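Local structure of AT5g51070/K3K7_27 (Arabidopsis thaliana, 5GKM) at residues R9-A14 with I118-I123; A17-Q22 with K89-P94; I123-F128 with L148-A153. The protein probably acts as an ATP-hydrolysing chaperone of the Clp protease system, with this chain forming its N-terminal domain. One frame throughout, in Å; residues are numbered along the deposited sequence. Where two conformers were deposited one is given.

Contact 1 of 3, residues R9-A14 with I118-I123; sequences RFTERA and IAPEHI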
loop_
_atom_site.group_PDB
_atom_site.type_symbol
_atom_site.label_atom_id
_atom_site.label_comp_id
_atom_site.label_asym_id
_atom_site.label_seq_id
_atom_site.Cartn_x
_atom_site.Cartn_y
_atom_site.Cartn_z
ATOM N N ARG A 9 11.940 -7.501 -9.946
ATOM C CA ARG A 9 11.867 -6.217 -10.570
ATOM C C ARG A 9 11.354 -5.087 -9.722
ATOM O O ARG A 9 11.270 -4.009 -10.176
ATOM C CB ARG A 9 11.157 -6.280 -11.895
ATOM C CG ARG A 9 12.050 -6.946 -12.917
ATOM C CD ARG A 9 11.677 -6.557 -14.307
ATOM N NE ARG A 9 12.508 -7.231 -15.243
ATOM C CZ ARG A 9 13.272 -6.638 -16.134
ATOM N NH1 ARG A 9 13.263 -5.337 -16.238
ATOM N NH2 ARG A 9 14.021 -7.374 -16.946
ATOM N N PHE A 10 11.043 -5.381 -8.478
ATOM C CA PHE A 10 10.596 -4.353 -7.564
ATOM C C PHE A 10 11.794 -3.541 -7.067
ATOM O O PHE A 10 12.786 -4.100 -6.717
ATOM C CB PHE A 10 9.822 -4.951 -6.386
ATOM C CG PHE A 10 8.408 -5.370 -6.703
ATOM C CD1 PHE A 10 8.155 -6.299 -7.657
ATOM C CD2 PHE A 10 7.345 -4.871 -5.998
ATOM C CE1 PHE A 10 6.874 -6.685 -7.944
ATOM C CE2 PHE A 10 6.074 -5.271 -6.278
ATOM C CZ PHE A 10 5.844 -6.192 -7.264
ATOM N N THR A 11 11.674 -2.233 -7.054
ATOM C CA THR A 11 12.735 -1.406 -6.603
ATOM C C THR A 11 12.957 -1.539 -5.100
ATOM O O THR A 11 12.134 -1.992 -4.363
ATOM C CB THR A 11 12.537 0.073 -6.905
ATOM O OG1 THR A 11 11.506 0.619 -6.089
ATOM C CG2 THR A 11 12.219 0.275 -8.382
ATOM N N GLU A 12 14.147 -1.110 -4.712
ATOM C CA GLU A 12 14.477 -1.011 -3.212
ATOM C C GLU A 12 13.386 -0.213 -2.287
ATOM O O GLU A 12 12.995 -0.704 -1.313
ATOM C CB GLU A 12 15.861 -0.380 -2.996
ATOM C CG GLU A 12 16.236 -0.243 -1.547
ATOM C CD GLU A 12 17.441 0.682 -1.318
ATOM O OE1 GLU A 12 18.141 1.070 -2.272
ATOM O OE2 GLU A 12 17.623 1.134 -0.185
ATOM N N ARG A 13 12.889 0.873 -2.851
ATOM C CA ARG A 13 11.828 1.584 -2.229
ATOM C C ARG A 13 10.574 0.734 -2.185
ATOM O O ARG A 13 9.871 0.802 -1.240
ATOM C CB ARG A 13 11.459 2.889 -2.920
ATOM C CG ARG A 13 12.563 3.912 -2.987
ATOM C CD ARG A 13 12.096 5.241 -3.564
ATOM N NE ARG A 13 10.905 5.667 -2.889
ATOM C CZ ARG A 13 9.874 6.210 -3.484
ATOM N NH1 ARG A 13 9.908 6.445 -4.772
ATOM N NH2 ARG A 13 8.795 6.482 -2.773
ATOM N N ALA A 14 10.277 0.054 -3.268
ATOM C CA ALA A 14 9.050 -0.705 -3.275
ATOM C C ALA A 14 9.083 -1.839 -2.241
ATOM O O ALA A 14 8.125 -2.126 -1.622
ATOM C CB ALA A 14 8.781 -1.258 -4.652
ATOM N N ILE A 118 9.327 -1.993 -10.882
ATOM C CA ILE A 118 8.070 -1.712 -10.216
ATOM C C ILE A 118 8.434 -0.878 -8.997
ATOM O O ILE A 118 9.111 -1.320 -8.134
ATOM C CB ILE A 118 7.334 -2.979 -9.719
ATOM C CG1 ILE A 118 6.802 -3.826 -10.851
ATOM C CG2 ILE A 118 6.128 -2.607 -8.903
ATOM C CD1 ILE A 118 7.775 -4.787 -11.429
ATOM N N ALA A 119 8.005 0.355 -9.023
ATOM C CA ALA A 119 8.230 1.300 -7.973
ATOM C C ALA A 119 7.027 1.418 -7.054
ATOM O O ALA A 119 6.014 0.970 -7.321
ATOM C CB ALA A 119 8.613 2.659 -8.531
ATOM N N PRO A 120 7.225 2.129 -5.949
ATOM C CA PRO A 120 6.089 2.343 -5.048
ATOM C C PRO A 120 4.903 3.041 -5.762
ATOM O O PRO A 120 3.787 2.845 -5.438
ATOM C CB PRO A 120 6.673 3.277 -3.974
ATOM C CG PRO A 120 8.081 2.924 -3.918
ATOM C CD PRO A 120 8.451 2.684 -5.352
ATOM N N GLU A 121 5.256 3.872 -6.720
ATOM C CA GLU A 121 4.258 4.606 -7.448
ATOM C C GLU A 121 3.359 3.677 -8.273
ATOM O O GLU A 121 2.230 3.903 -8.388
ATOM C CB GLU A 121 4.904 5.678 -8.285
ATOM C CG GLU A 121 5.461 6.766 -7.420
ATOM C CD GLU A 121 6.812 6.462 -6.786
ATOM O OE1 GLU A 121 7.529 5.586 -7.150
ATOM O OE2 GLU A 121 7.118 7.209 -5.925
ATOM N N HIS A 122 3.942 2.637 -8.845
ATOM C CA HIS A 122 3.170 1.638 -9.526
ATOM C C HIS A 122 2.256 0.901 -8.583
ATOM O O HIS A 122 1.184 0.555 -8.926
ATOM C CB HIS A 122 4.044 0.595 -10.188
ATOM C CG HIS A 122 4.929 1.130 -11.287
ATOM N ND1 HIS A 122 6.255 1.155 -11.218
ATOM C CD2 HIS A 122 4.604 1.660 -12.499
ATOM C CE1 HIS A 122 6.738 1.664 -12.332
ATOM N NE2 HIS A 122 5.730 1.981 -13.105
ATOM N N ILE A 123 2.765 0.600 -7.398
ATOM C CA ILE A 123 1.955 -0.025 -6.367
ATOM C C ILE A 123 0.802 0.870 -5.944
ATOM O O ILE A 123 -0.252 0.424 -5.743
ATOM C CB ILE A 123 2.766 -0.472 -5.112
ATOM C CG1 ILE A 123 3.875 -1.437 -5.544
ATOM C CG2 ILE A 123 1.826 -1.044 -4.054
ATOM C CD1 ILE A 123 4.893 -1.777 -4.476
#
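Ile118 and Phe10 meet because of how each is turned about chi1. Chi1 of Ile118 (-69°) sets CG1 beside the backbone N and leaves CG2 anti to it, over one face of the Phe10 ring. This methyl sits 3.8 Å from the ring centroid, a CH-pi contact offset toward the rim. The CG1 branch continues along the ring, and its CD1 touches Arg9 CB at 3.7 Å. Ile123 CD1 also approaches the Phe10 ring, obliquely, and packs on Ala14 CB.

Two backbone bonds frame this packing. Ile118 N donates to Arg9 O at 2.9 Å. Thr11 N donates to Ile118 O, also at 2.9 Å and nearly straight (169°). Together they form a single parallel beta bridge between Phe10 and Ile118.

A bend at chi3 (50°) folds the Arg13 guanidinium back, one face over Pro120 CG. Pro120 CG also presses on Arg13 CB at 3.5 Å. At the edge of the guanidinium, NH1 makes a salt bridge to Glu121 OE2 at 3.1 Å, using the syn lone pair of that oxygen. Arg156 is a second partner of OE2, and Glu45 takes Arg13 NH2. These alternating charges probably stabilise one another.

Thr11 caps helix 12-27: its OG1 accepts from Ala14 N at 3.1 Å. Helix 120-130 has only the return bond of a capping box, from Ala119 N to His122 ND1 in the imidazole plane. Pro120 follows at the first helical position, where a missing N-H costs no helix bond. Helices 97-112 and 35-45 cover the apolar side. The whole is a short parallel bridge leading into the starts of helices 12-27 and 120-130, packed together in the all-helical Clp N-terminal domain.

Contact 2 of 3, residues A17-Q22 with K89-P94; sequences AIIFSQ and KSTDMP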
loop_
_atom_site.group_PDB
_atom_site.type_symbol
_atom_site.label_atom_id
_atom_site.label_comp_id
_atom_site.label_asym_id
_atom_site.label_seq_id
_atom_site.Cartn_x
_atom_site.Cartn_y
_atom_site.Cartn_z
ATOM N N ALA A 17 8.576 -0.508 1.219
ATOM C CA ALA A 17 7.189 -0.246 1.502
ATOM C C ALA A 17 6.419 -1.523 1.819
ATOM O O ALA A 17 5.546 -1.545 2.614
ATOM C CB ALA A 17 6.521 0.469 0.312
ATOM N N ILE A 18 6.754 -2.550 1.079
ATOM C CA ILE A 18 6.127 -3.848 1.325
ATOM C C ILE A 18 6.463 -4.445 2.713
ATOM O O ILE A 18 5.616 -4.861 3.423
ATOM C CB ILE A 18 6.458 -4.838 0.200
ATOM C CG1 ILE A 18 5.825 -4.341 -1.074
ATOM C CG2 ILE A 18 5.976 -6.231 0.528
ATOM C CD1 ILE A 18 6.259 -5.095 -2.279
ATOM N N ILE A 19 7.730 -4.384 3.053
ATOM C CA ILE A 19 8.143 -4.798 4.387
ATOM C C ILE A 19 7.464 -3.935 5.462
ATOM O O ILE A 19 7.061 -4.419 6.481
ATOM C CB ILE A 19 9.674 -4.723 4.501
ATOM C CG1 ILE A 19 10.287 -5.816 3.650
ATOM C CG2 ILE A 19 10.132 -4.849 5.928
ATOM C CD1 ILE A 19 11.746 -5.646 3.355
ATOM N N PHE A 20 7.381 -2.640 5.224
ATOM C CA PHE A 20 6.745 -1.764 6.186
ATOM C C PHE A 20 5.296 -2.136 6.295
ATOM O O PHE A 20 4.736 -1.954 7.281
ATOM C CB PHE A 20 6.898 -0.270 5.887
ATOM C CG PHE A 20 8.299 0.246 5.987
ATOM C CD1 PHE A 20 9.274 -0.459 6.617
ATOM C CD2 PHE A 20 8.617 1.473 5.488
ATOM C CE1 PHE A 20 10.561 0.029 6.691
ATOM C CE2 PHE A 20 9.884 1.987 5.584
ATOM C CZ PHE A 20 10.869 1.256 6.173
ATOM N N SER A 21 4.728 -2.567 5.172
ATOM C CA SER A 21 3.238 -2.968 5.311
ATOM C C SER A 21 2.892 -4.155 6.332
ATOM O O SER A 21 1.992 -4.124 7.046
ATOM C CB SER A 21 2.620 -3.262 3.933
ATOM O OG SER A 21 3.018 -4.525 3.381
ATOM N N GLN A 22 3.907 -5.010 6.322
ATOM C CA GLN A 22 3.965 -6.130 7.249
ATOM C C GLN A 22 4.140 -5.650 8.685
ATOM O O GLN A 22 3.428 -6.047 9.527
ATOM C CB GLN A 22 5.040 -7.112 6.883
ATOM C CG GLN A 22 4.816 -7.808 5.547
ATOM C CD GLN A 22 6.005 -8.629 5.117
ATOM O OE1 GLN A 22 7.080 -8.162 5.025
ATOM N NE2 GLN A 22 5.774 -9.868 4.895
ATOM N N LYS A 89 8.462 -14.543 12.037
ATOM C CA LYS A 89 9.015 -13.204 12.105
ATOM C C LYS A 89 8.140 -12.283 11.287
ATOM O O LYS A 89 7.387 -12.715 10.515
ATOM C CB LYS A 89 10.440 -13.139 11.608
ATOM C CG LYS A 89 10.644 -13.328 10.146
ATOM C CD LYS A 89 12.046 -13.784 9.939
ATOM C CE LYS A 89 12.386 -13.871 8.502
ATOM N NZ LYS A 89 12.797 -15.232 8.130
ATOM N N SER A 90 8.258 -11.021 11.533
ATOM C CA SER A 90 7.330 -10.105 10.976
ATOM C C SER A 90 7.359 -10.090 9.415
ATOM O O SER A 90 6.333 -9.979 8.805
ATOM C CB SER A 90 7.359 -8.746 11.709
ATOM O OG SER A 90 7.033 -8.900 13.093
ATOM N N THR A 91 8.498 -10.265 8.786
ATOM C CA THR A 91 8.543 -10.319 7.340
ATOM C C THR A 91 8.065 -11.637 6.684
ATOM O O THR A 91 8.079 -11.775 5.499
ATOM C CB THR A 91 9.911 -9.972 6.789
ATOM O OG1 THR A 91 10.861 -10.868 7.317
ATOM C CG2 THR A 91 10.238 -8.600 7.178
ATOM N N ASP A 92 7.695 -12.600 7.503
ATOM C CA ASP A 92 6.956 -13.744 7.005
ATOM C C ASP A 92 5.446 -13.553 7.002
ATOM O O ASP A 92 4.728 -14.422 6.592
ATOM C CB ASP A 92 7.340 -14.996 7.778
ATOM C CG ASP A 92 8.764 -15.401 7.530
ATOM O OD1 ASP A 92 9.352 -14.930 6.591
ATOM O OD2 ASP A 92 9.294 -16.130 8.274
ATOM N N MET A 93 4.992 -12.425 7.494
ATOM C CA MET A 93 3.464 -12.202 7.367
ATOM C C MET A 93 2.902 -12.116 5.807
ATOM O O MET A 93 3.586 -11.773 4.977
ATOM C CB MET A 93 3.119 -10.830 7.889
ATOM C CG MET A 93 1.608 -10.677 8.085
ATOM S SD MET A 93 1.153 -9.023 8.618
ATOM C CE MET A 93 1.867 -9.154 10.226
ATOM N N PRO A 94 1.939 -13.033 5.660
ATOM C CA PRO A 94 1.372 -13.215 4.348
ATOM C C PRO A 94 0.537 -12.026 3.938
ATOM O O PRO A 94 0.148 -11.249 4.720
ATOM C CB PRO A 94 0.475 -14.443 4.508
ATOM C CG PRO A 94 0.059 -14.404 5.927
ATOM C CD PRO A 94 1.268 -13.918 6.639
#
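Gln22, on helix 12-27, reaches across to the 3-10 turn at Ser90-Asp92 and to Met93 just after it. The contact is a glutamine side chain bonding to backbone carbonyls of a loop in the all-helical Clp N-terminal domain. It ties the loop between helices 59-71 and 97-112 to helix 12-27.

Both hydrogen bonds between the segments start from Gln22 NE2. It donates to Met93 O at 2.9 Å, and this oxygen lies almost in the plane of the amide. The same nitrogen gives a weak bond to Thr91 O at 3.1 Å, well bent at 142°. The amide thus spans the carbonyls of Thr91, in the turn, and Met93, just after it. An extended chain beyond CG (chi2 172°) carries it that far, and the pair of bonds limits its rotation. Inside the turn, Asp92 N bonds to Lys89 O and Met93 N to Ser90 O.

The remaining contacts are van der Waals. Ile19 CG2 meets Thr91 CG2 at 4.0 Å, methyl against methyl. Gln22 and Met93 lie alongside each other, pointing opposite ways, with Gln22 CG near Met93 CB. Nearby, Val33 touches Met93 from another loop. At the base of the Gln22 side chain, CB rests 3.7 Å from Ser90 O.

Contact 3 of 3, residues I123-F128 with L148-A153; sequences IAVGLF and LLTAAA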
loop_
_atom_site.group_PDB
_atom_site.type_symbol
_atom_site.label_atom_id
_atom_site.label_comp_id
_atom_site.label_asym_id
_atom_site.label_seq_id
_atom_site.Cartn_x
_atom_site.Cartn_y
_atom_site.Cartn_z
ATOM N N ILE A 123 2.765 0.600 -7.398
ATOM C CA ILE A 123 1.955 -0.025 -6.367
ATOM C C ILE A 123 0.802 0.870 -5.944
ATOM O O ILE A 123 -0.252 0.424 -5.743
ATOM C CB ILE A 123 2.766 -0.472 -5.112
ATOM C CG1 ILE A 123 3.875 -1.437 -5.544
ATOM C CG2 ILE A 123 1.826 -1.044 -4.054
ATOM C CD1 ILE A 123 4.893 -1.777 -4.476
ATOM N N ALA A 124 1.080 2.150 -5.815
ATOM C CA ALA A 124 0.003 3.069 -5.484
ATOM C C ALA A 124 -1.090 3.122 -6.558
ATOM O O ALA A 124 -2.211 3.151 -6.250
ATOM C CB ALA A 124 0.544 4.470 -5.219
ATOM N N VAL A 125 -0.674 3.119 -7.807
ATOM C CA VAL A 125 -1.661 3.159 -8.868
ATOM C C VAL A 125 -2.514 1.910 -8.776
ATOM O O VAL A 125 -3.665 1.976 -8.924
ATOM C CB VAL A 125 -1.047 3.275 -10.278
ATOM C CG1 VAL A 125 -2.141 3.272 -11.342
ATOM C CG2 VAL A 125 -0.280 4.577 -10.355
ATOM N N GLY A 126 -1.881 0.798 -8.489
ATOM C CA GLY A 126 -2.621 -0.429 -8.311
ATOM C C GLY A 126 -3.569 -0.356 -7.144
ATOM O O GLY A 126 -4.666 -0.750 -7.234
ATOM N N LEU A 127 -3.078 0.189 -6.049
ATOM C CA LEU A 127 -3.830 0.215 -4.855
ATOM C C LEU A 127 -5.091 1.012 -5.046
ATOM O O LEU A 127 -6.120 0.688 -4.525
ATOM C CB LEU A 127 -2.976 0.791 -3.738
ATOM C CG LEU A 127 -3.536 0.976 -2.341
ATOM C CD1 LEU A 127 -3.983 -0.373 -1.824
ATOM C CD2 LEU A 127 -2.508 1.574 -1.397
ATOM N N PHE A 128 -4.967 2.068 -5.815
ATOM C CA PHE A 128 -6.043 3.013 -5.960
ATOM C C PHE A 128 -6.941 2.690 -7.144
ATOM O O PHE A 128 -7.757 3.486 -7.471
ATOM C CB PHE A 128 -5.502 4.447 -6.104
ATOM C CG PHE A 128 -4.684 4.908 -4.925
ATOM C CD1 PHE A 128 -4.960 4.416 -3.683
ATOM C CD2 PHE A 128 -3.653 5.827 -5.053
ATOM C CE1 PHE A 128 -4.231 4.791 -2.603
ATOM C CE2 PHE A 128 -2.902 6.214 -3.955
ATOM C CZ PHE A 128 -3.191 5.670 -2.749
ATOM N N LEU A 148 -6.665 12.089 -7.385
ATOM C CA LEU A 148 -5.557 13.028 -7.390
ATOM C C LEU A 148 -4.243 12.392 -6.939
ATOM O O LEU A 148 -3.231 12.711 -7.421
ATOM C CB LEU A 148 -5.823 14.276 -6.551
ATOM C CG LEU A 148 -6.739 15.326 -7.158
ATOM C CD1 LEU A 148 -7.031 16.443 -6.170
ATOM C CD2 LEU A 148 -6.092 15.877 -8.406
ATOM N N LEU A 149 -4.328 11.529 -5.955
ATOM C CA LEU A 149 -3.146 10.777 -5.566
ATOM C C LEU A 149 -2.642 9.827 -6.650
ATOM O O LEU A 149 -1.495 9.729 -6.846
ATOM C CB LEU A 149 -3.359 10.007 -4.256
ATOM C CG LEU A 149 -3.666 10.773 -3.000
ATOM C CD1 LEU A 149 -3.777 9.848 -1.820
ATOM C CD2 LEU A 149 -2.543 11.684 -2.689
ATOM N N THR A 150 -3.554 9.163 -7.342
ATOM C CA THR A 150 -3.135 8.312 -8.436
ATOM C C THR A 150 -2.421 9.119 -9.526
ATOM O O THR A 150 -1.436 8.736 -10.048
ATOM C CB THR A 150 -4.339 7.615 -9.079
ATOM O OG1 THR A 150 -5.099 6.956 -8.094
ATOM C CG2 THR A 150 -3.912 6.618 -10.190
ATOM N N ALA A 151 -2.969 10.282 -9.801
ATOM C CA ALA A 151 -2.361 11.162 -10.763
ATOM C C ALA A 151 -1.006 11.619 -10.342
ATOM O O ALA A 151 -0.126 11.630 -11.126
ATOM C CB ALA A 151 -3.251 12.352 -11.079
ATOM N N ALA A 152 -0.866 11.949 -9.066
ATOM C CA ALA A 152 0.405 12.346 -8.564
ATOM C C ALA A 152 1.445 11.224 -8.700
ATOM O O ALA A 152 2.559 11.486 -8.918
ATOM C CB ALA A 152 0.309 12.803 -7.111
ATOM N N ALA A 153 1.031 9.987 -8.498
ATOM C CA ALA A 153 1.949 8.904 -8.647
ATOM C C ALA A 153 2.407 8.768 -10.091
ATOM O O ALA A 153 3.519 8.534 -10.353
ATOM C CB ALA A 153 1.327 7.593 -8.170
HETATM O O HOH W 1 -7.444 6.158 -8.824
#
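Thr150 OG1 meets a water at 2.6 Å, and that water donates to Phe128 O at 3.0 Å. The same hydroxyl is hydrogen-bonded to Met146 O, one turn back in its own helix. With chi1 -53°, OG1 lies beside the backbone N of Thr150, where both partners can reach it. OG1 also comes close to Phe128 CB, at 3.2 Å, near the plane of the ring at its edge.

Phe128 and Thr150 lie side by side, their side chains pointing opposite ways. The Phe128 ring reaches on to Leu149, with CE2 3.8 Å from Leu149 CB. Leu139 of helix 134-142 touches both residues.

Val125 covers the other part of the interface. Its CG1 meets Thr150 CG2 at 4.0 Å, and its CG2 meets Ala153 CB at 4.1 Å. Ala124 CB and Ala153 CB face each other more loosely. The two short segments run roughly antiparallel (156°), their axes 8.9 Å apart, with Ala124 and Ala153 on the facing sides.

Packing between the two helices is mostly apolar. The polar link is a single water bridge: the water gives the Phe128 carbonyl a partner and links it to Thr150 OG1, without a direct bond between the two segments.

How the contacts relate
All three contacts belong to one Clp R domain built of helices. Contact 1 and contact 2 share helix 12-27, and their centres are 15 Å apart. Contact 1 and contact 3 share helix 120-130 and the residue Ile123, with centres 12 Å apart. Contacts 2 and 3 lie 21 Å apart, on opposite sides of the centre of the chain. Even so, Ile18 CD1 of segment 17-22 packs on Ile123 CD1. In sequence, contact 2 falls between the two segments of contact 1, and contact 3 follows. Helix 120-130 therefore connects the N-terminal helix with the C-terminal helix 146-158, joining early and late parts of the chain in one compact domain.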